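Local atomic coordinates of D-3-phosphoglycerate dehydrogenase oxidoreductase protein (Ralstonia solanacearum, PDB entry 3GG9), a protein that probably catalyses the NAD-dependent oxidation of D-3-phosphoglycerate. Residues L8-Y11 and Q12-R16; K209-L212 and F213-D217; M311-G314 and I315-N319. One frame throughout, in Å; residues are numbered along the deposited sequence. Where two conformers were deposited one is given.

Contact 1 of 3, residues L8-Y11 and Q12-R16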
ATOM      1  N   LEU A   8     -16.380  15.302  19.263  1.00 23.73           N
ATOM      2  CA  LEU A   8     -15.234  14.798  20.014  1.00 28.24           C
ATOM      3  C   LEU A   8     -14.220  14.075  19.118  1.00 31.78           C
ATOM      4  O   LEU A   8     -14.582  13.571  18.056  1.00 25.69           O
ATOM      5  CB  LEU A   8     -15.753  13.818  21.067  1.00 26.52           C
ATOM      6  CG  LEU A   8     -16.639  14.388  22.183  1.00 29.45           C
ATOM      7  CD1 LEU A   8     -16.908  13.300  23.195  1.00 34.31           C
ATOM      8  CD2 LEU A   8     -15.943  15.581  22.862  1.00 30.68           C
ATOM      9  N   ASP A   9     -12.962  14.030  19.565  1.00 25.42           N
ATOM     10  CA  ASP A   9     -11.920  13.102  19.060  1.00 31.68           C
ATOM     11  C   ASP A   9     -11.537  13.245  17.581  1.00 27.48           C
ATOM     12  O   ASP A   9     -11.303  12.249  16.907  1.00 24.75           O
ATOM     13  CB  ASP A   9     -12.308  11.643  19.323  1.00 31.32           C
ATOM     14  CG  ASP A   9     -12.800  11.404  20.730  1.00 29.79           C
ATOM     15  OD1 ASP A   9     -12.090  11.775  21.679  1.00 38.06           O
ATOM     16  OD2 ASP A   9     -13.896  10.820  20.880  1.00 31.64           O
ATOM     17  N   ASP A  10     -11.471  14.476  17.090  1.00 28.42           N
ATOM     18  CA  ASP A  10     -11.145  14.723  15.672  1.00 32.85           C
ATOM     19  C   ASP A  10      -9.681  15.151  15.541  1.00 28.72           C
ATOM     20  O   ASP A  10      -9.376  16.350  15.453  1.00 26.95           O
ATOM     21  CB  ASP A  10     -12.099  15.775  15.104  1.00 32.39           C
ATOM     22  CG  ASP A  10     -11.796  16.144  13.647  1.00 30.23           C
ATOM     23  OD1 ASP A  10     -11.138  15.364  12.917  1.00 29.86           O
ATOM     24  OD2 ASP A  10     -12.227  17.246  13.240  1.00 31.85           O
ATOM     25  N   TYR A  11      -8.788  14.158  15.495  1.00 28.39           N
ATOM     26  CA  TYR A  11      -7.348  14.379  15.715  1.00 30.11           C
ATOM     27  C   TYR A  11      -6.724  15.302  14.680  1.00 27.54           C
ATOM     28  O   TYR A  11      -5.881  16.114  15.020  1.00 26.87           O
ATOM     29  CB  TYR A  11      -6.559  13.051  15.835  1.00 24.70           C
ATOM     30  CG  TYR A  11      -7.182  12.099  16.826  1.00 26.02           C
ATOM     31  CD1 TYR A  11      -6.955  12.237  18.188  1.00 26.36           C
ATOM     32  CD2 TYR A  11      -8.006  11.056  16.401  1.00 17.83           C
ATOM     33  CE1 TYR A  11      -7.540  11.383  19.094  1.00 27.65           C
ATOM     34  CE2 TYR A  11      -8.593  10.189  17.294  1.00 21.89           C
ATOM     35  CZ  TYR A  11      -8.352  10.359  18.652  1.00 31.52           C
ATOM     36  OH  TYR A  11      -8.948   9.522  19.558  1.00 32.58           O
ATOM     37  N   GLN A  12      -7.176  15.200  13.433  1.00 26.73           N
ATOM     38  CA  GLN A  12      -6.612  15.983  12.338  1.00 27.32           C
ATOM     39  C   GLN A  12      -7.452  17.201  11.962  1.00 25.13           C
ATOM     40  O   GLN A  12      -7.214  17.797  10.906  1.00 32.06           O
ATOM     41  CB  GLN A  12      -6.432  15.097  11.102  1.00 25.28           C
ATOM     42  CG  GLN A  12      -5.296  14.144  11.246  1.00 25.66           C
ATOM     43  CD  GLN A  12      -5.186  13.128  10.120  1.00 22.85           C
ATOM     44  OE1 GLN A  12      -5.873  12.101  10.125  1.00 29.98           O
ATOM     45  NE2 GLN A  12      -4.256  13.374   9.184  1.00 18.93           N
ATOM     46  N   ASP A  13      -8.446  17.527  12.795  1.00 25.17           N
ATOM     47  CA  ASP A  13      -9.282  18.727  12.647  1.00 21.59           C
ATOM     48  C   ASP A  13      -9.922  18.733  11.264  1.00 22.10           C
ATOM     49  O   ASP A  13      -9.905  19.736  10.569  1.00 26.92           O
ATOM     50  CB  ASP A  13      -8.436  19.992  12.866  1.00 22.00           C
ATOM     51  CG  ASP A  13      -9.252  21.189  13.281  1.00 33.51           C
ATOM     52  OD1 ASP A  13     -10.393  21.015  13.785  1.00 33.32           O
ATOM     53  OD2 ASP A  13      -8.723  22.311  13.107  1.00 39.99           O
ATOM     54  N   ALA A  14     -10.443  17.585  10.848  1.00 23.17           N
ATOM     55  CA  ALA A  14     -10.973  17.441   9.486  1.00 21.85           C
ATOM     56  C   ALA A  14     -12.416  17.828   9.356  1.00 24.10           C
ATOM     57  O   ALA A  14     -12.851  18.234   8.280  1.00 23.85           O
ATOM     58  CB  ALA A  14     -10.804  15.990   8.994  1.00 23.33           C
ATOM     59  N   VAL A  15     -13.172  17.619  10.434  1.00 26.38           N
ATOM     60  CA  VAL A  15     -14.625  17.770  10.443  1.00 24.69           C
ATOM     61  C   VAL A  15     -15.065  19.174  10.041  1.00 26.14           C
ATOM     62  O   VAL A  15     -15.970  19.330   9.207  1.00 27.07           O
ATOM     63  CB  VAL A  15     -15.208  17.393  11.841  1.00 25.60           C
ATOM     64  CG1 VAL A  15     -16.704  17.697  11.935  1.00 25.58           C
ATOM     65  CG2 VAL A  15     -14.916  15.892  12.155  1.00 23.89           C
ATOM     66  N   ARG A  16     -14.409  20.190  10.610  1.00 26.67           N
ATOM     67  CA  ARG A  16     -14.782  21.570  10.320  1.00 29.64           C
ATOM     68  C   ARG A  16     -14.497  22.003   8.864  1.00 31.04           C
ATOM     69  O   ARG A  16     -15.026  23.014   8.419  1.00 28.90           O
ATOM     70  CB  ARG A  16     -14.186  22.558  11.337  1.00 32.84           C
ATOM     71  CG  ARG A  16     -12.708  22.869  11.156  1.00 31.63           C
ATOM     72  CD  ARG A  16     -12.245  23.931  12.139  1.00 38.25           C
ATOM     73  NE  ARG A  16     -10.788  24.029  12.164  1.00 50.96           N
ATOM     74  CZ  ARG A  16     -10.052  24.783  11.347  1.00 63.94           C
ATOM     75  NH1 ARG A  16     -10.624  25.539  10.414  1.00 68.05           N
ATOM     76  NH2 ARG A  16      -8.728  24.780  11.464  1.00 64.30           N
TER
HETATM   77  O   HOH W   1     -12.668  19.971  12.846  1.00 30.73           O
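Asp10 takes up the backbone amides of Ala14 and Val15 with its carboxylate, one on each oxygen: OD1 of Asp10 receives Ala14 N at 3.1 Å and OD2 of Asp10 receives Val15 N at 3.0 Å. Both amides approach on the syn side, tilted 18° and 29° out of the carboxylate plane, and both bonds are close to straight. With CG anti to the backbone N (chi1 177°), the carboxylate is carried over the amides beyond the bend. The backbone supplies a third bond, Asp13 N to Asp10 O at 3.1 Å, which closes a type I beta turn from Asp10 to Asp13; Asn33 also reaches that carbonyl.

Asp10 OD2 and Asp13 OD1 lie 4.2 Å apart, and a single water donates to both while accepting from Arg16 N, which probably softens the repulsion; Asn33 also bonds to Asp13 OD1. Arg16 meets Asp13 side-on, NE and NH2 both converging on OD2 from the same face of the carboxylate plane, with NE of Arg16 2.8 Å from OD2 of Asp13.

CG2 of Val15 also lies against the carboxylate, 3.2 Å from OD2 of Asp10, the two side chains crossing at a slant. Outward, Tyr11 bonds to Thr35 through its hydroxyl and packs its ring edge-to-face with Trp138 of the second subunit, whose Tyr129 holds Gln12. Altogether this is a type I beta turn whose first residue also binds the two amides after the turn through its carboxylate, leading from strand 4-7 of the five-stranded parallel sheet into a short 3-10 segment at the subunit interface.

Contact 2 of 3, residues K209-L212 and F213-D217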
ATOM      1  N   LYS A 209     -11.761 -23.872  10.141  1.00 34.49           N
ATOM      2  CA  LYS A 209     -11.015 -22.744  10.676  1.00 34.52           C
ATOM      3  C   LYS A 209      -9.518 -23.039  10.692  1.00 32.13           C
ATOM      4  O   LYS A 209      -8.722 -22.213  10.250  1.00 29.81           O
ATOM      5  CB  LYS A 209     -11.517 -22.428  12.081  1.00 31.65           C
ATOM      6  CG  LYS A 209     -10.889 -21.227  12.722  1.00 32.18           C
ATOM      7  CD  LYS A 209     -11.531 -21.053  14.083  1.00 40.90           C
ATOM      8  CE  LYS A 209     -10.656 -20.267  15.010  1.00 36.55           C
ATOM      9  NZ  LYS A 209     -11.213 -20.366  16.384  1.00 40.17           N
ATOM     10  N   ASP A 210      -9.154 -24.224  11.176  1.00 30.89           N
ATOM     11  CA  ASP A 210      -7.763 -24.690  11.178  0.50 32.97           C
ATOM     12  C   ASP A 210      -7.127 -24.650   9.785  1.00 35.22           C
ATOM     13  O   ASP A 210      -5.977 -24.245   9.637  1.00 30.52           O
ATOM     14  CB  ASP A 210      -7.660 -26.121  11.729  0.50 38.06           C
ATOM     15  CG  ASP A 210      -8.108 -26.243  13.178  0.50 43.83           C
ATOM     16  OD1 ASP A 210      -7.941 -27.344  13.748  0.50 53.13           O
ATOM     17  OD2 ASP A 210      -8.629 -25.262  13.753  0.50 44.76           O
ATOM     18  N   ALA A 211      -7.881 -25.077   8.769  1.00 30.56           N
ATOM     19  CA  ALA A 211      -7.421 -25.098   7.376  1.00 33.32           C
ATOM     20  C   ALA A 211      -7.139 -23.697   6.819  1.00 27.67           C
ATOM     21  O   ALA A 211      -6.227 -23.512   6.008  1.00 28.15           O
ATOM     22  CB  ALA A 211      -8.451 -25.808   6.490  1.00 27.90           C
ATOM     23  N   LEU A 212      -7.935 -22.727   7.257  1.00 27.73           N
ATOM     24  CA  LEU A 212      -7.774 -21.335   6.847  1.00 24.22           C
ATOM     25  C   LEU A 212      -6.443 -20.768   7.297  1.00 27.31           C
ATOM     26  O   LEU A 212      -5.753 -20.116   6.523  1.00 30.33           O
ATOM     27  CB  LEU A 212      -8.923 -20.486   7.386  1.00 25.68           C
ATOM     28  CG  LEU A 212      -9.048 -19.069   6.819  1.00 26.85           C
ATOM     29  CD1 LEU A 212      -9.773 -19.097   5.451  1.00 26.49           C
ATOM     30  CD2 LEU A 212      -9.808 -18.220   7.821  1.00 26.20           C
ATOM     31  N   PHE A 213      -6.084 -21.043   8.545  1.00 27.67           N
ATOM     32  CA  PHE A 213      -4.838 -20.548   9.128  1.00 28.16           C
ATOM     33  C   PHE A 213      -3.587 -21.252   8.584  1.00 28.91           C
ATOM     34  O   PHE A 213      -2.537 -20.621   8.422  1.00 30.19           O
ATOM     35  CB  PHE A 213      -4.908 -20.634  10.670  1.00 30.75           C
ATOM     36  CG  PHE A 213      -5.740 -19.541  11.304  1.00 26.10           C
ATOM     37  CD1 PHE A 213      -7.094 -19.724  11.544  1.00 26.83           C
ATOM     38  CD2 PHE A 213      -5.169 -18.311  11.618  1.00 19.92           C
ATOM     39  CE1 PHE A 213      -7.875 -18.702  12.114  1.00 35.16           C
ATOM     40  CE2 PHE A 213      -5.938 -17.286  12.176  1.00 26.18           C
ATOM     41  CZ  PHE A 213      -7.289 -17.483  12.439  1.00 31.35           C
ATOM     42  N   GLU A 214      -3.706 -22.552   8.296  1.00 27.64           N
ATOM     43  CA  GLU A 214      -2.623 -23.344   7.711  1.00 32.95           C
ATOM     44  C   GLU A 214      -2.267 -22.946   6.280  1.00 33.05           C
ATOM     45  O   GLU A 214      -1.083 -22.826   5.933  1.00 31.97           O
ATOM     46  CB  GLU A 214      -2.993 -24.835   7.750  1.00 33.31           C
ATOM     47  CG  GLU A 214      -2.821 -25.454   9.132  1.00 36.93           C
ATOM     48  CD  GLU A 214      -3.563 -26.782   9.358  1.00 45.95           C
ATOM     49  OE1 GLU A 214      -4.439 -27.181   8.553  1.00 48.63           O
ATOM     50  OE2 GLU A 214      -3.263 -27.424  10.387  1.00 56.19           O
ATOM     51  N   GLN A 215      -3.305 -22.727   5.468  1.00 27.60           N
ATOM     52  CA  GLN A 215      -3.166 -22.537   4.024  1.00 31.07           C
ATOM     53  C   GLN A 215      -2.936 -21.112   3.513  1.00 31.88           C
ATOM     54  O   GLN A 215      -2.368 -20.937   2.431  1.00 37.13           O
ATOM     55  CB  GLN A 215      -4.404 -23.085   3.324  1.00 36.62           C
ATOM     56  CG  GLN A 215      -4.511 -24.606   3.304  1.00 46.60           C
ATOM     57  CD  GLN A 215      -5.777 -25.038   2.599  1.00 46.04           C
ATOM     58  OE1 GLN A 215      -5.751 -25.407   1.426  1.00 59.19           O
ATOM     59  NE2 GLN A 215      -6.904 -24.923   3.289  1.00 35.46           N
ATOM     60  N   SER A 216      -3.385 -20.102   4.258  1.00 28.71           N
ATOM     61  CA  SER A 216      -3.363 -18.725   3.761  1.00 24.38           C
ATOM     62  C   SER A 216      -1.970 -18.129   3.730  1.00 31.60           C
ATOM     63  O   SER A 216      -1.214 -18.257   4.692  1.00 28.35           O
ATOM     64  CB  SER A 216      -4.260 -17.829   4.613  1.00 27.49           C
ATOM     65  OG  SER A 216      -5.593 -18.288   4.615  1.00 29.94           O
ATOM     66  N   ASP A 217      -1.629 -17.469   2.631  1.00 26.00           N
ATOM     67  CA  ASP A 217      -0.405 -16.675   2.576  1.00 31.15           C
ATOM     68  C   ASP A 217      -0.679 -15.296   3.179  1.00 28.95           C
ATOM     69  O   ASP A 217       0.196 -14.663   3.759  1.00 24.72           O
ATOM     70  CB  ASP A 217       0.106 -16.579   1.132  1.00 27.28           C
ATOM     71  CG  ASP A 217       0.469 -17.942   0.555  1.00 39.40           C
ATOM     72  OD1 ASP A 217       1.453 -18.556   1.032  1.00 36.89           O
ATOM     73  OD2 ASP A 217      -0.232 -18.413  -0.369  1.00 28.82           O
TER
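Lys209 and Phe213, one helical turn apart, lie side by side and point the same way, with CG of the lysine 4.0 Å from CE1 of the ring. The lysine carbonyl oxygen sits at the ring edge, in its plane, 3.2 Å from Phe213 CD1, and accepts a weak bond from Phe213 N; the extended lysine chain takes its NZ on to Ile232 O. At Asp210 the helical bond is firmer, Glu214 N reaching Asp210 O at 3.1 Å. Ala211 O is gripped twice by one residue: Gln215 N and Gln215 NE2, each 3.1 Å from Ala211 O, come from opposite faces of the carbonyl plane, NE2 standing well above it. Leu212 O likewise takes two donors. Ser216 OG reaches Leu212 O at 2.6 Å, and the longer bond from Ser216 N comes as the chain leaves helical geometry. With OG beside the backbone N (chi1 -59°), the hydroxyl faces back toward the carbonyl of Leu212. Leu212 and Phe213 turn the inner side of helix 209-215 onto Phe166 of strand 162-166 and Leu219 of strand 218-221, while Leu212 also meets Trp189 of strand 185-189 within the Rossmann-type sheet.

Contact 3 of 3, residues M311-G314 and I315-N319. With SO4 (sulfate ion), chain E.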
ATOM      1  N   MET A 311     -19.933  11.560   4.078  1.00 28.36           N
ATOM      2  CA  MET A 311     -21.135  10.726   4.249  1.00 30.75           C
ATOM      3  C   MET A 311     -21.490  10.542   5.730  1.00 27.96           C
ATOM      4  O   MET A 311     -22.623  10.810   6.137  1.00 27.50           O
ATOM      5  CB  MET A 311     -20.956   9.342   3.584  1.00 27.95           C
ATOM      6  CG  MET A 311     -22.190   8.417   3.709  1.00 48.86           C
ATOM      7  SD  MET A 311     -21.844   6.634   3.549  1.00 50.54           S
ATOM      8  CE  MET A 311     -21.686   6.512   1.763  1.00 53.94           C
ATOM      9  N   TYR A 312     -20.516  10.104   6.525  1.00 20.97           N
ATOM     10  CA  TYR A 312     -20.739   9.839   7.948  1.00 23.67           C
ATOM     11  C   TYR A 312     -21.252  11.061   8.723  1.00 22.24           C
ATOM     12  O   TYR A 312     -22.299  10.982   9.352  1.00 20.22           O
ATOM     13  CB  TYR A 312     -19.493   9.250   8.610  1.00 25.06           C
ATOM     14  CG  TYR A 312     -19.328   7.746   8.421  1.00 32.97           C
ATOM     15  CD1 TYR A 312     -19.459   6.876   9.500  1.00 43.68           C
ATOM     16  CD2 TYR A 312     -19.046   7.190   7.167  1.00 38.43           C
ATOM     17  CE1 TYR A 312     -19.307   5.493   9.338  1.00 41.99           C
ATOM     18  CE2 TYR A 312     -18.891   5.805   6.993  1.00 38.49           C
ATOM     19  CZ  TYR A 312     -19.013   4.967   8.087  1.00 40.26           C
ATOM     20  OH  TYR A 312     -18.870   3.600   7.929  1.00 33.86           O
ATOM     21  N   PHE A 313     -20.521  12.173   8.660  1.00 24.34           N
ATOM     22  CA  PHE A 313     -20.929  13.418   9.317  1.00 18.90           C
ATOM     23  C   PHE A 313     -22.138  14.086   8.666  1.00 22.04           C
ATOM     24  O   PHE A 313     -23.005  14.635   9.361  1.00 24.26           O
ATOM     25  CB  PHE A 313     -19.749  14.369   9.397  1.00 21.16           C
ATOM     26  CG  PHE A 313     -18.663  13.850  10.308  1.00 22.04           C
ATOM     27  CD1 PHE A 313     -18.727  14.107  11.671  1.00 31.28           C
ATOM     28  CD2 PHE A 313     -17.647  13.040   9.810  1.00 20.22           C
ATOM     29  CE1 PHE A 313     -17.758  13.616  12.530  1.00 19.02           C
ATOM     30  CE2 PHE A 313     -16.640  12.514  10.682  1.00 22.43           C
ATOM     31  CZ  PHE A 313     -16.724  12.813  12.038  1.00 21.15           C
ATOM     32  N   GLY A 314     -22.204  14.048   7.342  1.00 21.60           N
ATOM     33  CA  GLY A 314     -23.401  14.571   6.663  1.00 23.14           C
ATOM     34  C   GLY A 314     -24.658  13.993   7.307  1.00 25.62           C
ATOM     35  O   GLY A 314     -25.570  14.732   7.680  1.00 27.05           O
ATOM     36  N   ILE A 315     -24.677  12.673   7.469  1.00 24.73           N
ATOM     37  CA  ILE A 315     -25.805  11.979   8.087  1.00 27.43           C
ATOM     38  C   ILE A 315     -25.978  12.290   9.563  1.00 26.88           C
ATOM     39  O   ILE A 315     -27.095  12.546   9.988  1.00 26.84           O
ATOM     40  CB  ILE A 315     -25.746  10.441   7.830  1.00 33.89           C
ATOM     41  CG1 ILE A 315     -26.075  10.156   6.366  1.00 32.14           C
ATOM     42  CG2 ILE A 315     -26.718   9.681   8.724  1.00 29.20           C
ATOM     43  CD1 ILE A 315     -25.643   8.780   5.906  1.00 41.08           C
ATOM     44  N   ALA A 316     -24.900  12.267  10.353  1.00 27.14           N
ATOM     45  CA  ALA A 316     -25.019  12.601  11.778  1.00 27.14           C
ATOM     46  C   ALA A 316     -25.519  14.043  12.015  1.00 31.03           C
ATOM     47  O   ALA A 316     -26.315  14.272  12.934  1.00 28.11           O
ATOM     48  CB  ALA A 316     -23.691  12.330  12.540  1.00 22.69           C
ATOM     49  N   PHE A 317     -25.082  14.981  11.167  1.00 26.63           N
ATOM     50  CA  PHE A 317     -25.506  16.387  11.233  1.00 25.31           C
ATOM     51  C   PHE A 317     -26.953  16.565  10.786  1.00 28.64           C
ATOM     52  O   PHE A 317     -27.727  17.245  11.457  1.00 22.93           O
ATOM     53  CB  PHE A 317     -24.613  17.302  10.392  1.00 24.44           C
ATOM     54  CG  PHE A 317     -23.177  17.375  10.846  1.00 28.56           C
ATOM     55  CD1 PHE A 317     -22.780  16.905  12.096  1.00 25.34           C
ATOM     56  CD2 PHE A 317     -22.211  17.923  10.006  1.00 23.83           C
ATOM     57  CE1 PHE A 317     -21.446  16.990  12.494  1.00 22.32           C
ATOM     58  CE2 PHE A 317     -20.881  18.024  10.410  1.00 29.29           C
ATOM     59  CZ  PHE A 317     -20.499  17.552  11.653  1.00 25.17           C
ATOM     60  N   GLN A 318     -27.312  15.959   9.655  1.00 26.64           N
ATOM     61  CA  GLN A 318     -28.708  15.964   9.198  1.00 29.45           C
ATOM     62  C   GLN A 318     -29.639  15.307  10.223  1.00 31.34           C
ATOM     63  O   GLN A 318     -30.773  15.753  10.404  1.00 29.11           O
ATOM     64  CB  GLN A 318     -28.854  15.310   7.825  1.00 31.79           C
ATOM     65  CG  GLN A 318     -30.174  15.600   7.093  1.00 30.17           C
ATOM     66  CD  GLN A 318     -30.477  17.098   6.955  1.00 28.88           C
ATOM     67  OE1 GLN A 318     -29.641  17.874   6.486  1.00 34.90           O
ATOM     68  NE2 GLN A 318     -31.692  17.506   7.353  1.00 29.68           N
ATOM     69  N   ASN A 319     -29.149  14.283  10.929  1.00 30.10           N
ATOM     70  CA  ASN A 319     -29.948  13.643  11.978  1.00 30.35           C
ATOM     71  C   ASN A 319     -30.346  14.623  13.090  1.00 30.87           C
ATOM     72  O   ASN A 319     -31.500  14.627  13.542  1.00 29.15           O
ATOM     73  CB  ASN A 319     -29.249  12.396  12.540  1.00 30.54           C
ATOM     74  CG  ASN A 319     -29.374  11.172  11.633  1.00 32.39           C
ATOM     75  OD1 ASN A 319     -30.166  11.140  10.688  1.00 28.36           O
ATOM     76  ND2 ASN A 319     -28.597  10.142  11.940  1.00 26.59           N
TER
HETATM   77  S   SO4 E   1     -20.022   1.575  10.735  1.00 48.18           S
HETATM   78  O1  SO4 E   1     -19.202   2.752  10.928  1.00 57.55           O
HETATM   79  O2  SO4 E   1     -21.404   1.874  11.058  1.00 42.04           O
HETATM   80  O3  SO4 E   1     -19.939   1.161   9.340  1.00 57.33           O
HETATM   81  O4  SO4 E   1     -19.502   0.520  11.604  1.00 40.52           O
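The shortest sound polar bond here, Phe317 N to Phe313 O at 2.8 Å, shows how an aromatic pair can be built on a helical hydrogen bond. The same oxygen, Phe313 O, lies over one face of the Phe317 ring, 3.1 Å from its CG. CB of Phe313 sits over a face of that ring too, in a CH-pi contact 4.2 Å from the Phe317 centroid. With CG of Phe317 beside its backbone N (chi1 -64°), the ring reaches back along the helix, and its CZ comes to 3.9 Å from CD1 of Phe313. The two rings meet obliquely, their planes at 55°.

The neighbouring turns repeat the helical pattern: Ile315 N bonds to Met311 O, Ala316 N to Tyr312 O, and Gln318 N to Gly314 O at 2.9 Å. On another side of the helix Met311 and Ile315 run alongside each other, CG of the methionine 4.1 Å from CD1 of the isoleucine.

The hydroxyl of Tyr312, its OH atom, lies 3.0 Å from O3 and 3.1 Å from O1 of a sulfate ion, probably from the crystallisation liquor, with O1 at the ring edge and near its plane. Ser107 N also bonds to this hydroxyl, and Arg80 N and Arg224 NH2 hold the sulfate. Chemically, then, one helix has two kinds of surface: Phe313 and Phe317 give it an apolar flank that receives Val15 and Leu24, whereas the tyrosine hydroxyl, supplied with an N-H by Ser107, helps form a polar site able to hold an anion.

Overall arrangement
From the N terminus, contact 1 comes first, bending the chain just after strand 4-7 in the five-stranded parallel sheet. Contact 2 follows on helix 209-215, beside the seven-stranded parallel sheet of the NAD-binding fold, and contact 3 lies near the C-terminal end on helix 306-324. All three are local and in series, so none nests within or crosses another, and only contact 1 closes a turn of loop. Contacts 1 and 3 nevertheless meet, Val15 packing on Phe313 and Phe317, which joins the first loop to the late helix. Contact 2 stands apart, its centre about 39 Å from that of contact 1.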